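PDB 4GVO: Lmo2349 protein from Listeria monocytogenes, which probably binds L-cystine or a related amino acid outside the cell as the solute-binding component of an ABC transporter. Local coordinates for residues T126-G129 / A130-L133; A157-K161 / T162-D166; E206-L209 / S210-D214; Q218-D222 / D223-K227. One frame throughout, in Å; residues are numbered along the deposited sequence.

Contact 1: T126-G129 / A130-L133; sequences TSNG and ALVL. With HIS (histidine), chain E.
V132 lays its CG2 methyl against the first turn of the helix, 3.3 Å from N128 O and 4.0 Å from N128 ND2. Its chi1 of 165° sets CG1 anti to the backbone N and leaves CG2 pointing back toward that turn. The same pair is joined through the backbone, V132 N reaching N128 O at 2.9 Å in a nearly straight bond. N128 carries its carboxamide beyond the methyl, where ND2 is held by E78 OE1. One residue earlier, S127 occupies the N-cap: OG, placed between the backbone N and the carbonyl carbon (chi1 64°), accepts from A130 N at 3.1 Å and also bonds to S124 O. This cap opens helix 128-139, the helix of a beta-alpha-beta unit formed with the parallel strands 120-123 and 145-148. N128 N, in the first turn, where no preceding helical carbonyl is available, points at the bound histidine and meets its OXT at 2.9 Å (164°). A carboxylate set before a helix N-terminus would probably be steadied by the helix dipole as well; R83 NH1 and E78 N also bond to this ligand, and S-oxy cysteine in the same pocket is likewise bonded by N128 N. Behind the cap, L133 packs on strand 120-123, and its CG comes 3.4 Å from G129 O, the acceptor of L133 N.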
loop_
_atom_site.group_PDB
_atom_site.type_symbol
_atom_site.label_atom_id
_atom_site.label_comp_id
_atom_site.label_asym_id
_atom_site.label_seq_id
_atom_site.Cartn_x
_atom_site.Cartn_y
_atom_site.Cartn_z
ATOM N N THR A 126 4.314 -10.603 0.050
ATOM C CA THR A 126 5.342 -9.594 0.128
ATOM C C THR A 126 4.895 -8.318 0.813
ATOM O O THR A 126 5.704 -7.416 0.997
ATOM C CB THR A 126 5.954 -9.235 -1.256
ATOM O OG1 THR A 126 5.122 -8.326 -1.966
ATOM C CG2 THR A 126 6.248 -10.506 -2.086
ATOM N N SER A 127 3.611 -8.210 1.193
ATOM C CA SER A 127 3.163 -6.974 1.803
ATOM C C SER A 127 3.679 -6.858 3.266
ATOM O O SER A 127 3.943 -7.850 3.965
ATOM C CB SER A 127 1.651 -6.863 1.847
ATOM O OG SER A 127 1.037 -7.845 2.641
ATOM N N ASN A 128 3.720 -5.614 3.746
ATOM C CA ASN A 128 4.036 -5.399 5.145
ATOM C C ASN A 128 3.007 -6.090 6.042
ATOM O O ASN A 128 3.361 -6.650 7.076
ATOM C CB ASN A 128 4.157 -3.934 5.452
ATOM C CG ASN A 128 4.773 -3.692 6.824
ATOM O OD1 ASN A 128 5.827 -4.275 7.134
ATOM N ND2 ASN A 128 4.128 -2.862 7.637
ATOM N N GLY A 129 1.746 -6.070 5.681
ATOM C CA GLY A 129 0.723 -6.703 6.492
ATOM C C GLY A 129 0.960 -8.195 6.635
ATOM O O GLY A 129 0.706 -8.781 7.685
ATOM N N ALA A 130 1.437 -8.846 5.574
ATOM C CA ALA A 130 1.776 -10.250 5.681
ATOM C C ALA A 130 2.868 -10.491 6.739
ATOM O O ALA A 130 2.808 -11.485 7.453
ATOM C CB ALA A 130 2.182 -10.815 4.297
ATOM N N LEU A 131 3.876 -9.631 6.788
ATOM C CA LEU A 131 4.942 -9.718 7.757
ATOM C C LEU A 131 4.427 -9.510 9.184
ATOM O O LEU A 131 4.807 -10.233 10.108
ATOM C CB LEU A 131 6.075 -8.755 7.394
ATOM C CG LEU A 131 7.264 -8.742 8.350
ATOM C CD1 LEU A 131 7.960 -10.125 8.345
ATOM C CD2 LEU A 131 8.220 -7.613 8.022
ATOM N N VAL A 132 3.582 -8.489 9.341
ATOM C CA VAL A 132 2.966 -8.182 10.627
ATOM C C VAL A 132 2.210 -9.426 11.098
ATOM O O VAL A 132 2.357 -9.846 12.256
ATOM C CB VAL A 132 2.026 -6.954 10.465
ATOM C CG1 VAL A 132 1.066 -6.807 11.653
ATOM C CG2 VAL A 132 2.833 -5.680 10.207
ATOM N N LEU A 133 1.421 -10.062 10.234
ATOM C CA LEU A 133 0.731 -11.282 10.610
ATOM C C LEU A 133 1.667 -12.453 10.937
ATOM O O LEU A 133 1.428 -13.195 11.859
ATOM C CB LEU A 133 -0.229 -11.725 9.498
ATOM C CG LEU A 133 -1.449 -10.846 9.236
ATOM C CD1 LEU A 133 -2.051 -11.283 7.877
ATOM C CD2 LEU A 133 -2.424 -10.927 10.435
HETATM N N HIS E . 1.093 -0.912 2.046
HETATM C CA HIS E . 1.605 -2.202 1.491
HETATM C C HIS E . 3.016 -2.488 1.882
HETATM O O HIS E . 3.684 -1.581 2.403
HETATM C CB HIS E . 1.488 -2.203 -0.023
HETATM C CG HIS E . 0.140 -2.661 -0.493
HETATM N ND1 HIS E . -0.973 -1.977 -0.195
HETATM C CD2 HIS E . -0.276 -3.815 -1.200
HETATM C CE1 HIS E . -2.043 -2.647 -0.694
HETATM N NE2 HIS E . -1.597 -3.744 -1.323
HETATM O OXT HIS E . 3.490 -3.632 1.693
#

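Contact 2: A157-K161 / T162-D166; sequences ANQLK and TGRAD
The amide of Q159 and the guanidinium of R164 stack with their planes 1° apart, Q159 CD sitting 3.7 Å from R164 CZ and over the centre of the group. This holds for one of two modelled conformers of R164, and the stack may be partial. R164 gets there by bending at chi3, which turns the guanidinium back over the helix, while Q159 runs extended beyond CG. Beneath this pair Q159 CB meets A165 CB at 4.0 Å, and on the next helical position L160 CD2 reaches A165 CB at 4.1 Å. The backbone that folds these groups together leaves helix 156-162 at G163, whose positive phi (83°) takes the chain out of the helix. Two bonds close the exit: G163 N to L160 O at 3.1 Å, and A165 N to Q159 O at 3.0 Å, the latter almost straight (175°) although its donor stands well above the carbonyl plane. T162 OG1 accepts from R164 N at 3.3 Å, an ST turn that sets the start of the arginine. A water accepting from R164 NH1 lies at the guanidinium edge, and a second donates to both L160 O and A165 O. Farther out, N154 O takes Q159 NE2 and N154 OD1 takes R164 NH1, while R120 NH1 bonds to Q159 OE1 and R164 O, tying the helix end to strand 120-123. With Q159 OE1 and NE2 and R164 NH1 bonded elsewhere, the stack probably rests on dispersion and on attraction between amide dipole and guanidinium charge.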
loop_
_atom_site.group_PDB
_atom_site.type_symbol
_atom_site.label_atom_id
_atom_site.label_comp_id
_atom_site.label_asym_id
_atom_site.label_seq_id
_atom_site.Cartn_x
_atom_site.Cartn_y
_atom_site.Cartn_z
ATOM N N ALA A 157 -11.214 -10.677 -1.102
ATOM C CA ALA A 157 -12.624 -10.438 -0.839
ATOM C C ALA A 157 -13.461 -11.689 -1.057
ATOM O O ALA A 157 -14.360 -12.000 -0.270
ATOM C CB ALA A 157 -13.184 -9.309 -1.732
ATOM N N ASN A 158 -13.182 -12.396 -2.148
ATOM C CA ASN A 158 -13.914 -13.594 -2.418
ATOM C C ASN A 158 -13.665 -14.739 -1.442
ATOM O O ASN A 158 -14.572 -15.472 -1.138
ATOM C CB ASN A 158 -13.760 -14.014 -3.894
ATOM C CG ASN A 158 -14.615 -13.157 -4.803
ATOM O OD1 ASN A 158 -15.820 -13.384 -4.869
ATOM N ND2 ASN A 158 -14.024 -12.169 -5.473
ATOM N N GLN A 159 -12.443 -14.878 -0.942
ATOM C CA GLN A 159 -12.208 -15.879 0.042
ATOM C C GLN A 159 -12.857 -15.495 1.380
ATOM O O GLN A 159 -13.336 -16.396 2.093
ATOM C CB GLN A 159 -10.726 -16.178 0.226
ATOM C CG GLN A 159 -10.048 -16.697 -1.017
ATOM C CD GLN A 159 -8.796 -17.484 -0.749
ATOM O OE1 GLN A 159 -8.719 -18.210 0.270
ATOM N NE2 GLN A 159 -7.798 -17.366 -1.647
ATOM N N LEU A 160 -12.986 -14.199 1.679
ATOM C CA LEU A 160 -13.774 -13.828 2.885
ATOM C C LEU A 160 -15.265 -14.133 2.679
ATOM O O LEU A 160 -15.938 -14.645 3.560
ATOM C CB LEU A 160 -13.620 -12.347 3.205
ATOM C CG LEU A 160 -12.237 -11.932 3.737
ATOM C CD1 LEU A 160 -12.145 -10.411 3.791
ATOM C CD2 LEU A 160 -11.920 -12.572 5.075
ATOM N N LYS A 161 -15.761 -13.834 1.476
ATOM C CA LYS A 161 -17.182 -14.033 1.145
ATOM C C LYS A 161 -17.603 -15.467 1.402
ATOM O O LYS A 161 -18.659 -15.712 1.964
ATOM C CB LYS A 161 -17.433 -13.704 -0.337
ATOM C CG LYS A 161 -18.885 -13.781 -0.786
ATOM C CD LYS A 161 -19.063 -13.425 -2.277
ATOM C CE LYS A 161 -20.534 -13.365 -2.704
ATOM N NZ LYS A 161 -20.931 -12.270 -3.660
ATOM N N THR A 162 -16.801 -16.414 0.900
ATOM C CA THR A 162 -17.132 -17.832 1.004
ATOM C C THR A 162 -16.818 -18.469 2.331
ATOM O O THR A 162 -17.227 -19.605 2.573
ATOM C CB THR A 162 -16.397 -18.683 -0.048
ATOM O OG1 THR A 162 -14.994 -18.599 0.175
ATOM C CG2 THR A 162 -16.689 -18.195 -1.429
ATOM N N GLY A 163 -16.091 -17.757 3.203
ATOM C CA GLY A 163 -15.637 -18.317 4.434
ATOM C C GLY A 163 -14.352 -19.128 4.333
ATOM O O GLY A 163 -13.879 -19.652 5.318
ATOM N N ARG A 164 -13.759 -19.216 3.153
ATOM C CA ARG A 164 -12.489 -19.930 3.006
ATOM C C ARG A 164 -11.408 -19.260 3.818
ATOM O O ARG A 164 -10.493 -19.915 4.301
ATOM C CB ARG A 164 -11.998 -19.969 1.541
ATOM C CG ARG A 164 -12.771 -20.843 0.601
ATOM C CD ARG A 164 -12.421 -20.501 -0.830
ATOM N NE ARG A 164 -11.073 -20.904 -1.133
ATOM C CZ ARG A 164 -10.404 -20.521 -2.228
ATOM N NH1 ARG A 164 -10.933 -19.666 -3.114
ATOM N NH2 ARG A 164 -9.163 -20.963 -2.438
ATOM N N ALA A 165 -11.487 -17.939 3.913
ATOM C CA ALA A 165 -10.648 -17.163 4.824
ATOM C C ALA A 165 -11.550 -16.580 5.901
ATOM O O ALA A 165 -12.640 -16.123 5.596
ATOM C CB ALA A 165 -9.911 -16.037 4.106
ATOM N N ASP A 166 -11.060 -16.531 7.147
ATOM C CA ASP A 166 -11.766 -15.913 8.260
ATOM C C ASP A 166 -11.478 -14.403 8.374
ATOM O O ASP A 166 -12.301 -13.639 8.863
ATOM C CB ASP A 166 -11.336 -16.623 9.523
ATOM C CG ASP A 166 -11.787 -18.080 9.547
ATOM O OD1 ASP A 166 -12.986 -18.296 9.829
ATOM O OD2 ASP A 166 -10.940 -18.964 9.250
HETATM O O HOH W 1 -13.199 -18.152 -2.717
HETATM O O HOH W 2 -15.068 -14.959 6.135
#

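Contact 3: E206-L209 / S210-D214; sequences ETKL and SKKVD
L209 has CG anti to its own N (chi1 177°), and V213 has CG1 in the same relation (166°), leaving the valine CG2 facing back along the helix; L209 CD1 and V213 CG2 consequently meet at 4.2 Å. The pair belongs to the opening turns of helix 207-222, a regular alpha-helix, as the i to i+4 spacing and V213 N to L209 O at 2.9 Å attest. The same spacing is repeated by S210 N to E206 O and K211 N to T207 O, both 3.0 Å, so the first carbonyl used is that of the N-cap residue. E206 caps by position: its carboxylate turns away, OE1 accepting from the backbone N of G203, three residues earlier. The apolar side of the helix lies on strand 191-202, L209 against L202 and V213 against F200, and L209 also touches Y49 of strand 49-55, a residue of the sodium site. On the flank K208 stays fully extended while K212 kinks at chi2 (-80°), which brings K208 CE and K212 CE to 4.3 Å. Their aliphatic portions thus run close, and both touch Y49. The ammonium ends stay apart, K208 NZ and K212 NZ at 5.9 Å, a spacing at which mutual repulsion is probably moderated by solvent. Where the kinked chain begins, K212 CG rests 3.4 Å from K208 O, the carbonyl that accepts from K212 N.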
loop_
_atom_site.group_PDB
_atom_site.type_symbol
_atom_site.label_atom_id
_atom_site.label_comp_id
_atom_site.label_asym_id
_atom_site.label_seq_id
_atom_site.Cartn_x
_atom_site.Cartn_y
_atom_site.Cartn_z
ATOM N N GLU A 206 20.830 6.129 -4.070
ATOM C CA GLU A 206 20.052 7.187 -4.755
ATOM C C GLU A 206 19.681 8.359 -3.853
ATOM O O GLU A 206 18.555 8.839 -3.820
ATOM C CB GLU A 206 18.809 6.608 -5.465
ATOM C CG GLU A 206 19.108 5.604 -6.536
ATOM C CD GLU A 206 17.871 5.168 -7.276
ATOM O OE1 GLU A 206 17.047 4.479 -6.649
ATOM O OE2 GLU A 206 17.689 5.560 -8.440
ATOM N N THR A 207 20.657 8.800 -3.075
ATOM C CA THR A 207 20.443 9.874 -2.125
ATOM C C THR A 207 20.110 11.225 -2.739
ATOM O O THR A 207 19.267 11.934 -2.229
ATOM C CB THR A 207 21.602 9.968 -1.152
ATOM O OG1 THR A 207 22.818 10.157 -1.880
ATOM C CG2 THR A 207 21.692 8.699 -0.276
ATOM N N LYS A 208 20.664 11.521 -3.897
ATOM C CA LYS A 208 20.375 12.779 -4.549
ATOM C C LYS A 208 18.947 12.791 -5.021
ATOM O O LYS A 208 18.208 13.750 -4.774
ATOM C CB LYS A 208 21.368 13.046 -5.729
ATOM C CG LYS A 208 21.059 14.304 -6.511
ATOM C CD LYS A 208 22.126 14.633 -7.534
ATOM C CE LYS A 208 21.707 15.845 -8.352
ATOM N NZ LYS A 208 22.681 16.130 -9.439
ATOM N N LEU A 209 18.555 11.736 -5.702
ATOM C CA LEU A 209 17.153 11.622 -6.162
ATOM C C LEU A 209 16.169 11.678 -4.996
ATOM O O LEU A 209 15.144 12.360 -5.054
ATOM C CB LEU A 209 16.961 10.355 -6.968
ATOM C CG LEU A 209 15.564 10.011 -7.467
ATOM C CD1 LEU A 209 15.063 11.137 -8.369
ATOM C CD2 LEU A 209 15.612 8.673 -8.210
ATOM N N SER A 210 16.476 10.972 -3.911
ATOM C CA SER A 210 15.592 10.978 -2.736
ATOM C C SER A 210 15.396 12.391 -2.186
ATOM O O SER A 210 14.258 12.796 -1.842
ATOM C CB SER A 210 16.157 10.037 -1.671
ATOM O OG SER A 210 15.204 9.828 -0.672
ATOM N N LYS A 211 16.497 13.148 -2.102
ATOM C CA LYS A 211 16.416 14.538 -1.643
ATOM C C LYS A 211 15.541 15.404 -2.563
ATOM O O LYS A 211 14.753 16.220 -2.062
ATOM C CB LYS A 211 17.811 15.113 -1.516
ATOM C CG LYS A 211 17.893 16.488 -0.899
ATOM C CD LYS A 211 19.340 16.948 -0.839
ATOM C CE LYS A 211 19.446 18.437 -0.535
ATOM N NZ LYS A 211 20.875 18.894 -0.522
ATOM N N LYS A 212 15.693 15.219 -3.877
ATOM C CA LYS A 212 14.907 15.956 -4.870
ATOM C C LYS A 212 13.431 15.619 -4.721
ATOM O O LYS A 212 12.562 16.502 -4.760
ATOM C CB LYS A 212 15.416 15.697 -6.295
ATOM C CG LYS A 212 16.831 16.228 -6.560
ATOM C CD LYS A 212 16.864 17.702 -6.838
ATOM C CE LYS A 212 18.271 18.149 -7.240
ATOM N NZ LYS A 212 18.284 19.589 -7.576
ATOM N N VAL A 213 13.133 14.344 -4.573
ATOM C CA VAL A 213 11.749 13.916 -4.365
ATOM C C VAL A 213 11.174 14.592 -3.125
ATOM O O VAL A 213 10.025 15.048 -3.131
ATOM C CB VAL A 213 11.658 12.355 -4.307
ATOM C CG1 VAL A 213 10.303 11.846 -3.763
ATOM C CG2 VAL A 213 11.948 11.790 -5.693
ATOM N N ASP A 214 11.934 14.609 -2.025
ATOM C CA ASP A 214 11.481 15.286 -0.797
ATOM C C ASP A 214 11.239 16.765 -1.009
ATOM O O ASP A 214 10.262 17.281 -0.503
ATOM C CB ASP A 214 12.501 15.129 0.351
ATOM C CG ASP A 214 12.479 13.760 0.975
ATOM O OD1 ASP A 214 11.351 13.195 0.999
ATOM O OD2 ASP A 214 13.534 13.330 1.552
#

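Contact 4: Q218-D222 / D223-K227; sequences QSIID and DGTLK
I220 and D223 bury the most surface against the other half of the turn, although D223 remains exposed overall; L226 comes next. I220 CG2, anti to the backbone N, is turned to the following helix, coming 3.8 Å from T225 CB and 4.0 Å from L226 CB. L226 completes the apolar seam through its CD2 methyl, which lies 3.8 Å from I221 CG1, the two side chains running side by side in the same direction. Both ends of the seam reach helix 34-44, I220 at E41 and I42, L226 at Y34 and L38. D223 seals the polar side. With chi1 at 77° its carboxylate folds over the corner, and OD1 takes two donors from the same face of its plane, T225 N at 3.0 Å and T225 OG1 at a short 2.5 Å. These two donors, with R45 NH2 in a salt bridge to OD2, probably offset the closeness of D223 OD1 to I220 O (3.2 Å), another acceptor. The backbone turns at G224, whose positive phi (86°) lies in a region readily reached by glycine. G224 N bonds to I221 O at 3.1 Å and L226 N to I220 O at 3.1 Å, each from above the carbonyl plane, while a water bridges I221 O and K227 N. Helix 207-222 is thereby closed by a positive-phi glycine, and helix 225-234 begins directly beyond it with an Asx turn at D223: a tight helix-to-helix corner in which D223 bonds T225, the first residue of the second helix, while L226 N is taken by I220 O.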
loop_
_atom_site.group_PDB
_atom_site.type_symbol
_atom_site.label_atom_id
_atom_site.label_comp_id
_atom_site.label_asym_id
_atom_site.label_seq_id
_atom_site.Cartn_x
_atom_site.Cartn_y
_atom_site.Cartn_z
ATOM N N GLN A 218 7.570 18.214 -0.536
ATOM C CA GLN A 218 7.317 19.256 0.449
ATOM C C GLN A 218 6.604 20.443 -0.190
ATOM O O GLN A 218 5.730 21.031 0.409
ATOM C CB GLN A 218 8.626 19.728 1.082
ATOM C CG GLN A 218 8.390 20.626 2.284
ATOM C CD GLN A 218 7.673 19.855 3.393
ATOM O OE1 GLN A 218 8.167 18.823 3.852
ATOM N NE2 GLN A 218 6.517 20.337 3.818
ATOM N N SER A 219 6.984 20.806 -1.414
ATOM C CA SER A 219 6.281 21.914 -2.085
ATOM C C SER A 219 4.832 21.569 -2.421
ATOM O O SER A 219 3.960 22.431 -2.392
ATOM C CB SER A 219 7.040 22.386 -3.330
ATOM O OG SER A 219 6.983 21.473 -4.390
ATOM N N ILE A 220 4.560 20.306 -2.720
ATOM C CA ILE A 220 3.214 19.801 -2.940
ATOM C C ILE A 220 2.372 19.849 -1.668
ATOM O O ILE A 220 1.180 20.149 -1.711
ATOM C CB ILE A 220 3.313 18.391 -3.553
ATOM C CG1 ILE A 220 3.872 18.492 -4.988
ATOM C CG2 ILE A 220 1.988 17.626 -3.547
ATOM C CD1 ILE A 220 4.414 17.176 -5.538
ATOM N N ILE A 221 2.984 19.516 -0.546
ATOM C CA ILE A 221 2.327 19.727 0.741
ATOM C C ILE A 221 2.049 21.215 0.964
ATOM O O ILE A 221 0.916 21.610 1.315
ATOM C CB ILE A 221 3.180 19.117 1.871
ATOM C CG1 ILE A 221 3.075 17.587 1.810
ATOM C CG2 ILE A 221 2.743 19.705 3.233
ATOM C CD1 ILE A 221 4.144 16.884 2.638
ATOM N N ASP A 222 3.057 22.023 0.757
ATOM C CA ASP A 222 3.041 23.417 1.226
ATOM C C ASP A 222 2.016 24.276 0.470
ATOM O O ASP A 222 1.448 25.222 1.040
ATOM C CB ASP A 222 4.414 24.067 1.131
ATOM C CG ASP A 222 5.414 23.531 2.158
ATOM O OD1 ASP A 222 5.025 22.765 3.039
ATOM O OD2 ASP A 222 6.610 23.855 2.077
ATOM N N ASP A 223 1.773 23.938 -0.798
ATOM C CA ASP A 223 0.795 24.668 -1.587
ATOM C C ASP A 223 -0.635 24.102 -1.593
ATOM O O ASP A 223 -1.500 24.636 -2.292
ATOM C CB ASP A 223 1.331 24.958 -2.993
ATOM C CG ASP A 223 1.290 23.766 -3.925
ATOM O OD1 ASP A 223 0.721 22.723 -3.544
ATOM O OD2 ASP A 223 1.819 23.909 -5.051
ATOM N N GLY A 224 -0.876 23.067 -0.778
ATOM C CA GLY A 224 -2.184 22.487 -0.641
ATOM C C GLY A 224 -2.513 21.419 -1.658
ATOM O O GLY A 224 -3.599 20.863 -1.626
ATOM N N THR A 225 -1.561 21.087 -2.512
ATOM C CA THR A 225 -1.802 20.084 -3.569
ATOM C C THR A 225 -1.999 18.688 -2.963
ATOM O O THR A 225 -2.852 17.933 -3.433
ATOM C CB THR A 225 -0.676 20.113 -4.627
ATOM O OG1 THR A 225 -0.680 21.427 -5.201
ATOM C CG2 THR A 225 -0.914 19.056 -5.734
ATOM N N LEU A 226 -1.254 18.311 -1.930
ATOM C CA LEU A 226 -1.445 16.975 -1.378
ATOM C C LEU A 226 -2.802 16.834 -0.749
ATOM O O LEU A 226 -3.412 15.766 -0.838
ATOM C CB LEU A 226 -0.342 16.573 -0.409
ATOM C CG LEU A 226 -0.200 15.049 -0.196
ATOM C CD1 LEU A 226 0.355 14.388 -1.448
ATOM C CD2 LEU A 226 0.698 14.767 0.999
ATOM N N LYS A 227 -3.270 17.898 -0.091
ATOM C CA LYS A 227 -4.645 17.880 0.432
ATOM C C LYS A 227 -5.686 17.589 -0.656
ATOM O O LYS A 227 -6.571 16.743 -0.499
ATOM C CB LYS A 227 -4.963 19.187 1.152
ATOM C CG LYS A 227 -6.407 19.330 1.588
ATOM C CD LYS A 227 -6.731 18.349 2.679
ATOM C CE LYS A 227 -8.260 18.266 3.027
ATOM N NZ LYS A 227 -9.117 17.731 1.922
HETATM O O HOH W 3 -1.279 19.752 1.202
#

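Overall arrangement
Contact 1 is the one that meets the ligand, supplying S127 and N128 to the amino-acid pocket; the other three lie away from that pocket. Contact 2 lies about 19 Å from it, centre to centre, with the side chain of L160 about 13 Å from the bound histidine, and both pack on strand 120-123. Contacts 3 and 4 share helix 207-222, one at its start and one at its end, with centres about 17 Å apart. The sodium ion is nearer to these, about 9 Å from the L209 side chain and 11 Å from that of I220. Contacts 2 and 3, about 42 Å between centres, fall on opposite sides of the chain's centre, consistent with the two-lobed fold of solute-binding proteins.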